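Local structure of geobacter metallireducens SMUG1 (Geobacter metallireducens, 5H98) at residues L21-P26 and R160-P165; G71-E76 and F135-Y140. The protein is a SMUG1-type member of the UDG-like superfamily, an alpha/beta protein built round a central parallel sheet flanked by helices. The protein carries 1 engineered substitution. All coordinates share one frame; numbering follows the deposited sequence.

Contact 1 of 2, residues L21-P26 and R160-P165; sequences LSFSSP and RGEQEP
Glu162 reaches from the first turn of helix 160-181 to Ser24 and receives two hydrogen bonds on the one oxygen OE2. Ser24 N donates the first, with an N-H...O angle of 158°. The distance from Ser24 N to Glu162 OE2, 2.5 Å, is very short, and its exact value is doubtful. Ser24 OG donates the second to Glu162 OE2 at 2.6 Å, coming in from above the carboxylate plane. Chi1 of 66° turns OG back beside the Ser24 N-H, and both groups reach the same acceptor. Glu162 is stretched out past CG, which carries its carboxylate to the loop. Its other oxygen, OE1, is buried here with no partner in the model. Next to this grip, Phe23 crosses the stem of Glu162 obliquely. Phe23 CD1 lies 4.1 Å from Glu162 CB, and ring and carboxylate planes are 73° apart. The same ring meets Phe145 edge-to-face and packs on Leu143 and Leu158. Further along, Leu21 CD2 touches Pro165 CB at 3.8 Å, where the helix is kinked. The contact lies at the surface. It lays the loop between helix 7-19 and strand 29-31 over the N-terminal end of helix 160-181, with an acid of the first helical turn accepting a loop N-H and hydroxyl.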
ATOM      1  N   LEU A  21      11.022 -15.817  -6.436  1.00 46.92           N
ATOM      2  CA  LEU A  21      11.098 -15.068  -7.688  1.00 43.87           C
ATOM      3  C   LEU A  21      12.488 -14.484  -7.943  1.00 43.13           C
ATOM      4  O   LEU A  21      13.184 -14.105  -7.005  1.00 48.49           O
ATOM      5  CB  LEU A  21      10.057 -13.949  -7.689  1.00 47.51           C
ATOM      6  CG  LEU A  21       8.622 -14.430  -7.483  1.00 46.64           C
ATOM      7  CD1 LEU A  21       7.634 -13.282  -7.608  1.00 47.88           C
ATOM      8  CD2 LEU A  21       8.302 -15.537  -8.471  1.00 52.11           C
ATOM      9  N   SER A  22      12.890 -14.423  -9.212  1.00 45.33           N
ATOM     10  CA  SER A  22      14.142 -13.766  -9.598  1.00 48.07           C
ATOM     11  C   SER A  22      13.885 -12.595 -10.548  1.00 49.70           C
ATOM     12  O   SER A  22      12.948 -12.628 -11.340  1.00 52.74           O
ATOM     13  CB  SER A  22      15.098 -14.766 -10.255  1.00 48.20           C
ATOM     14  OG  SER A  22      15.661 -15.652  -9.303  1.00 59.76           O
ATOM     15  N   PHE A  23      14.720 -11.562 -10.463  1.00 48.32           N
ATOM     16  CA  PHE A  23      14.576 -10.386 -11.325  1.00 48.04           C
ATOM     17  C   PHE A  23      15.867  -9.993 -12.045  1.00 51.27           C
ATOM     18  O   PHE A  23      16.949 -10.054 -11.457  1.00 58.59           O
ATOM     19  CB  PHE A  23      14.080  -9.196 -10.504  1.00 48.66           C
ATOM     20  CG  PHE A  23      12.733  -9.411  -9.882  1.00 48.98           C
ATOM     21  CD1 PHE A  23      11.582  -9.034 -10.552  1.00 47.45           C
ATOM     22  CD2 PHE A  23      12.614 -10.001  -8.633  1.00 48.79           C
ATOM     23  CE1 PHE A  23      10.339  -9.231  -9.987  1.00 47.04           C
ATOM     24  CE2 PHE A  23      11.373 -10.201  -8.061  1.00 50.56           C
ATOM     25  CZ  PHE A  23      10.234  -9.815  -8.740  1.00 45.88           C
ATOM     26  N   SER A  24      15.763  -9.584 -13.309  1.00 49.30           N
ATOM     27  CA  SER A  24      16.958  -9.232 -14.072  1.00 48.49           C
ATOM     28  C   SER A  24      17.000  -7.731 -14.358  1.00 49.54           C
ATOM     29  O   SER A  24      16.416  -6.950 -13.612  1.00 48.99           O
ATOM     30  CB  SER A  24      17.005 -10.019 -15.381  1.00 49.35           C
ATOM     31  OG  SER A  24      15.941  -9.654 -16.245  1.00 47.86           O
ATOM     32  N   SER A  25      17.508  -7.349 -15.526  1.00 49.41           N
ATOM     33  CA  SER A  25      17.729  -5.936 -15.828  1.00 51.09           C
ATOM     34  C   SER A  25      16.385  -5.324 -16.159  1.00 46.65           C
ATOM     35  O   SER A  25      15.559  -5.974 -16.794  1.00 46.80           O
ATOM     36  CB  SER A  25      18.712  -5.737 -16.992  1.00 57.82           C
ATOM     37  OG  SER A  25      20.059  -5.969 -16.613  1.00 63.67           O
ATOM     38  N   PRO A  26      16.145  -4.083 -15.704  1.00 46.19           N
ATOM     39  CA  PRO A  26      17.139  -3.177 -15.118  1.00 46.35           C
ATOM     40  C   PRO A  26      17.289  -3.272 -13.601  1.00 47.86           C
ATOM     41  O   PRO A  26      17.951  -2.420 -13.005  1.00 50.98           O
ATOM     42  CB  PRO A  26      16.597  -1.801 -15.499  1.00 48.84           C
ATOM     43  CG  PRO A  26      15.114  -1.991 -15.452  1.00 49.04           C
ATOM     44  CD  PRO A  26      14.843  -3.416 -15.887  1.00 49.06           C
ATOM     45  N   ARG A 160       7.356  -7.984 -18.899  1.00 57.99           N
ATOM     46  CA  ARG A 160       6.234  -8.892 -18.632  1.00 57.26           C
ATOM     47  C   ARG A 160       6.601 -10.279 -18.091  1.00 52.82           C
ATOM     48  O   ARG A 160       5.859 -10.847 -17.277  1.00 57.01           O
ATOM     49  CB  ARG A 160       5.412  -9.067 -19.913  1.00 56.50           C
ATOM     50  N   GLY A 161       7.734 -10.818 -18.534  1.00 51.63           N
ATOM     51  CA  GLY A 161       8.186 -12.122 -18.081  1.00 49.50           C
ATOM     52  C   GLY A 161       8.452 -12.163 -16.587  1.00 53.09           C
ATOM     53  O   GLY A 161       8.311 -13.204 -15.946  1.00 54.55           O
ATOM     54  N   GLU A 162       8.837 -11.017 -16.033  1.00 49.23           N
ATOM     55  CA  GLU A 162       9.062 -10.891 -14.597  1.00 52.02           C
ATOM     56  C   GLU A 162       7.809 -10.393 -13.889  1.00 52.12           C
ATOM     57  O   GLU A 162       7.607 -10.657 -12.703  1.00 50.71           O
ATOM     58  CB  GLU A 162      10.226  -9.940 -14.319  1.00 49.49           C
ATOM     59  CG  GLU A 162      11.538 -10.357 -14.955  1.00 56.51           C
ATOM     60  CD  GLU A 162      12.615  -9.308 -14.783  1.00 59.34           C
ATOM     61  OE1 GLU A 162      12.265  -8.118 -14.621  1.00 61.40           O
ATOM     62  OE2 GLU A 162      13.807  -9.673 -14.804  1.00 59.73           O
ATOM     63  N   GLN A 163       6.970  -9.671 -14.624  1.00 49.21           N
ATOM     64  CA  GLN A 163       5.757  -9.091 -14.059  1.00 51.36           C
ATOM     65  C   GLN A 163       4.700 -10.140 -13.747  1.00 50.83           C
ATOM     66  O   GLN A 163       4.014 -10.047 -12.730  1.00 48.57           O
ATOM     67  CB  GLN A 163       5.164  -8.049 -15.009  1.00 49.18           C
ATOM     68  CG  GLN A 163       5.555  -6.622 -14.701  1.00 53.77           C
ATOM     69  CD  GLN A 163       4.625  -5.624 -15.357  1.00 57.46           C
ATOM     70  OE1 GLN A 163       3.578  -5.993 -15.891  1.00 58.29           O
ATOM     71  NE2 GLN A 163       4.999  -4.352 -15.322  1.00 60.56           N
ATOM     72  N   GLU A 164       4.571 -11.134 -14.621  1.00 49.37           N
ATOM     73  CA  GLU A 164       3.520 -12.141 -14.461  1.00 48.51           C
ATOM     74  C   GLU A 164       3.595 -12.940 -13.142  1.00 48.15           C
ATOM     75  O   GLU A 164       2.588 -13.040 -12.434  1.00 49.12           O
ATOM     76  CB  GLU A 164       3.521 -13.104 -15.655  1.00 47.50           C
ATOM     77  N   PRO A 165       4.771 -13.506 -12.796  1.00 46.58           N
ATOM     78  CA  PRO A 165       4.784 -14.255 -11.531  1.00 44.68           C
ATOM     79  C   PRO A 165       4.582 -13.361 -10.305  1.00 41.54           C
ATOM     80  O   PRO A 165       3.846 -13.724  -9.377  1.00 39.79           O
ATOM     81  CB  PRO A 165       6.183 -14.891 -11.511  1.00 46.12           C
ATOM     82  CG  PRO A 165       6.675 -14.814 -12.924  1.00 50.15           C
ATOM     83  CD  PRO A 165       6.081 -13.560 -13.469  1.00 47.94           C
TER

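Contact 2 of 2, residues G71-E76 and F135-Y140; sequences GVPFGE and FFVANY
Pro73 turns its ring toward strand 135-139, and the ring's carbons meet three successive residues there. Pro73 CG lies 3.4 Å from Val137 O and 3.9 Å from Ala138 CA, so this corner of the ring rests on the strand backbone. CB faces two side chains. Val137 CG1 comes to 3.8 Å from Pro73 CB, and Asn139 CG stands 3.9 Å from the same Pro73 CB. Val137 has CG1 anti to the backbone N, with chi1 at -176°, and this is the methyl that reaches the proline. The Phe74 ring comes in beside the proline. Phe74 leaves the backbone alongside the strand, and the CD2-CE2 side of its ring comes closest. Phe74 CD2 is 4.3 Å from Val137 CG1, an oblique and looser approach. The two residues Pro73 and Phe74 are the middle pair of a type II beta turn from Val72 to Gly75, closed by a weak bond of 2.9 Å from Gly75 N to Val72 O. Pro73 takes the second position, and Phe74 the third with a positive phi of 58°. The turn packs beside an outermost strand of the central parallel sheet, which pairs with strand 55-59 through Phe136 and Ala138. Val137 O also accepts a hydrogen bond from Tyr44 OH. Helix 109-125 covers the cluster: Trp118 NE1 hydrogen-bonds to Pro73 O, and both Phe74 and Val137 pack on the Trp118 side chain.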
ATOM      1  N   GLY A  71       7.813  -0.369   7.899  1.00 48.76           N
ATOM      2  CA  GLY A  71       6.857  -1.458   7.837  1.00 45.04           C
ATOM      3  C   GLY A  71       5.433  -0.977   7.645  1.00 46.39           C
ATOM      4  O   GLY A  71       4.487  -1.760   7.720  1.00 45.08           O
ATOM      5  N   VAL A  72       5.283   0.319   7.397  1.00 43.92           N
ATOM      6  CA  VAL A  72       3.971   0.923   7.209  1.00 41.54           C
ATOM      7  C   VAL A  72       3.846   1.506   5.811  1.00 37.20           C
ATOM      8  O   VAL A  72       4.742   2.218   5.355  1.00 38.31           O
ATOM      9  CB  VAL A  72       3.710   2.031   8.254  1.00 39.76           C
ATOM     10  CG1 VAL A  72       2.409   2.764   7.959  1.00 39.16           C
ATOM     11  CG2 VAL A  72       3.693   1.445   9.657  1.00 37.91           C
ATOM     12  N   PRO A  73       2.740   1.189   5.118  1.00 42.56           N
ATOM     13  CA  PRO A  73       2.511   1.755   3.786  1.00 42.61           C
ATOM     14  C   PRO A  73       2.471   3.273   3.851  1.00 42.29           C
ATOM     15  O   PRO A  73       1.813   3.828   4.733  1.00 39.09           O
ATOM     16  CB  PRO A  73       1.149   1.178   3.387  1.00 39.68           C
ATOM     17  CG  PRO A  73       1.030  -0.078   4.189  1.00 44.61           C
ATOM     18  CD  PRO A  73       1.673   0.250   5.504  1.00 39.94           C
ATOM     19  N   PHE A  74       3.177   3.920   2.930  1.00 40.50           N
ATOM     20  CA  PHE A  74       3.276   5.374   2.888  1.00 43.82           C
ATOM     21  C   PHE A  74       3.834   5.894   4.205  1.00 41.97           C
ATOM     22  O   PHE A  74       3.530   7.009   4.627  1.00 35.87           O
ATOM     23  CB  PHE A  74       1.911   6.001   2.608  1.00 43.08           C
ATOM     24  CG  PHE A  74       1.331   5.613   1.285  1.00 46.20           C
ATOM     25  CD1 PHE A  74       1.603   6.351   0.144  1.00 43.99           C
ATOM     26  CD2 PHE A  74       0.508   4.505   1.182  1.00 44.37           C
ATOM     27  CE1 PHE A  74       1.061   5.987  -1.074  1.00 47.19           C
ATOM     28  CE2 PHE A  74      -0.036   4.137  -0.031  1.00 48.92           C
ATOM     29  CZ  PHE A  74       0.241   4.878  -1.160  1.00 48.28           C
ATOM     30  N   GLY A  75       4.672   5.085   4.839  1.00 40.40           N
ATOM     31  CA  GLY A  75       5.125   5.386   6.176  1.00 44.54           C
ATOM     32  C   GLY A  75       6.157   6.490   6.225  1.00 49.40           C
ATOM     33  O   GLY A  75       7.208   6.408   5.591  1.00 52.83           O
ATOM     34  N   GLU A  76       5.854   7.530   6.990  1.00 49.33           N
ATOM     35  CA  GLU A  76       6.840   8.545   7.304  1.00 52.12           C
ATOM     36  C   GLU A  76       7.119   8.407   8.784  1.00 50.17           C
ATOM     37  O   GLU A  76       6.197   8.232   9.581  1.00 45.72           O
ATOM     38  CB  GLU A  76       6.337   9.944   6.953  1.00 49.47           C
ATOM     39  N   PHE A 135     -11.259   1.281   8.371  1.00 28.36           N
ATOM     40  CA  PHE A 135     -10.320   1.354   7.255  1.00 31.59           C
ATOM     41  C   PHE A 135      -9.025   0.583   7.488  1.00 31.66           C
ATOM     42  O   PHE A 135      -8.657   0.293   8.624  1.00 30.43           O
ATOM     43  CB  PHE A 135      -9.986   2.816   6.954  1.00 27.89           C
ATOM     44  CG  PHE A 135     -11.181   3.652   6.594  1.00 31.95           C
ATOM     45  CD1 PHE A 135     -11.962   4.237   7.578  1.00 32.01           C
ATOM     46  CD2 PHE A 135     -11.525   3.854   5.268  1.00 35.70           C
ATOM     47  CE1 PHE A 135     -13.067   5.006   7.244  1.00 37.51           C
ATOM     48  CE2 PHE A 135     -12.625   4.620   4.928  1.00 35.41           C
ATOM     49  CZ  PHE A 135     -13.398   5.197   5.917  1.00 38.48           C
ATOM     50  N   PHE A 136      -8.339   0.259   6.398  1.00 30.66           N
ATOM     51  CA  PHE A 136      -6.989  -0.282   6.477  1.00 32.42           C
ATOM     52  C   PHE A 136      -6.184   0.146   5.257  1.00 34.84           C
ATOM     53  O   PHE A 136      -6.738   0.378   4.180  1.00 35.58           O
ATOM     54  CB  PHE A 136      -7.016  -1.807   6.593  1.00 29.81           C
ATOM     55  CG  PHE A 136      -5.691  -2.410   6.970  1.00 32.49           C
ATOM     56  CD1 PHE A 136      -5.109  -2.124   8.196  1.00 29.92           C
ATOM     57  CD2 PHE A 136      -5.030  -3.264   6.104  1.00 32.05           C
ATOM     58  CE1 PHE A 136      -3.892  -2.676   8.549  1.00 30.55           C
ATOM     59  CE2 PHE A 136      -3.811  -3.822   6.452  1.00 30.86           C
ATOM     60  CZ  PHE A 136      -3.243  -3.528   7.675  1.00 30.47           C
ATOM     61  N   VAL A 137      -4.872   0.246   5.432  1.00 31.39           N
ATOM     62  CA  VAL A 137      -3.977   0.636   4.351  1.00 30.64           C
ATOM     63  C   VAL A 137      -2.932  -0.445   4.122  1.00 36.48           C
ATOM     64  O   VAL A 137      -2.214  -0.825   5.044  1.00 32.10           O
ATOM     65  CB  VAL A 137      -3.267   1.969   4.649  1.00 29.65           C
ATOM     66  CG1 VAL A 137      -2.420   2.395   3.458  1.00 30.83           C
ATOM     67  CG2 VAL A 137      -4.282   3.043   5.003  1.00 37.81           C
ATOM     68  N   ALA A 138      -2.849  -0.942   2.893  1.00 34.54           N
ATOM     69  CA  ALA A 138      -1.906  -2.006   2.582  1.00 38.32           C
ATOM     70  C   ALA A 138      -1.151  -1.726   1.291  1.00 40.92           C
ATOM     71  O   ALA A 138      -1.626  -0.990   0.425  1.00 37.73           O
ATOM     72  CB  ALA A 138      -2.626  -3.340   2.490  1.00 32.34           C
ATOM     73  N   ASN A 139       0.035  -2.314   1.174  1.00 38.15           N
ATOM     74  CA  ASN A 139       0.791  -2.254  -0.069  1.00 43.03           C
ATOM     75  C   ASN A 139       0.519  -3.495  -0.905  1.00 42.53           C
ATOM     76  O   ASN A 139       0.486  -4.609  -0.384  1.00 37.66           O
ATOM     77  CB  ASN A 139       2.290  -2.122   0.216  1.00 49.02           C
ATOM     78  CG  ASN A 139       2.726  -0.681   0.398  1.00 51.11           C
ATOM     79  OD1 ASN A 139       2.081   0.243  -0.096  1.00 51.37           O
ATOM     80  ND2 ASN A 139       3.835  -0.484   1.102  1.00 55.46           N
ATOM     81  N   TYR A 140       0.330  -3.298  -2.204  1.00 36.84           N
ATOM     82  CA  TYR A 140       0.079  -4.407  -3.114  1.00 40.27           C
ATOM     83  C   TYR A 140       1.333  -5.247  -3.328  1.00 39.02           C
ATOM     84  O   TYR A 140       1.284  -6.477  -3.298  1.00 39.87           O
ATOM     85  CB  TYR A 140      -0.450  -3.879  -4.448  1.00 38.70           C
ATOM     86  CG  TYR A 140      -0.547  -4.917  -5.541  1.00 37.91           C
ATOM     87  CD1 TYR A 140      -1.626  -5.787  -5.606  1.00 39.47           C
ATOM     88  CD2 TYR A 140       0.431  -5.011  -6.522  1.00 39.32           C
ATOM     89  CE1 TYR A 140      -1.720  -6.733  -6.610  1.00 42.13           C
ATOM     90  CE2 TYR A 140       0.346  -5.951  -7.528  1.00 40.65           C
ATOM     91  CZ  TYR A 140      -0.732  -6.808  -7.569  1.00 38.49           C
ATOM     92  OH  TYR A 140      -0.819  -7.747  -8.573  1.00 44.98           O
TER

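From the N terminus the chain runs through helix 7-19 into the loop of segment 21-26. Contact 1 closes a long excursion from here to the start of helix 160-181. Inside it lie strands 29-31 and 55-59, and then the turn of segment 71-76. Contact 2 closes a smaller loop, mostly helical where modelled, that returns in strand 135-139. Contact 2 is therefore nested within contact 1. Their centres are 24 Å apart and the two do not touch. Contact 1 joins the N-terminal region to the later helix at the surface. Contact 2 joins the turn before helix 77-83 to the edge of the central sheet, deep in the core.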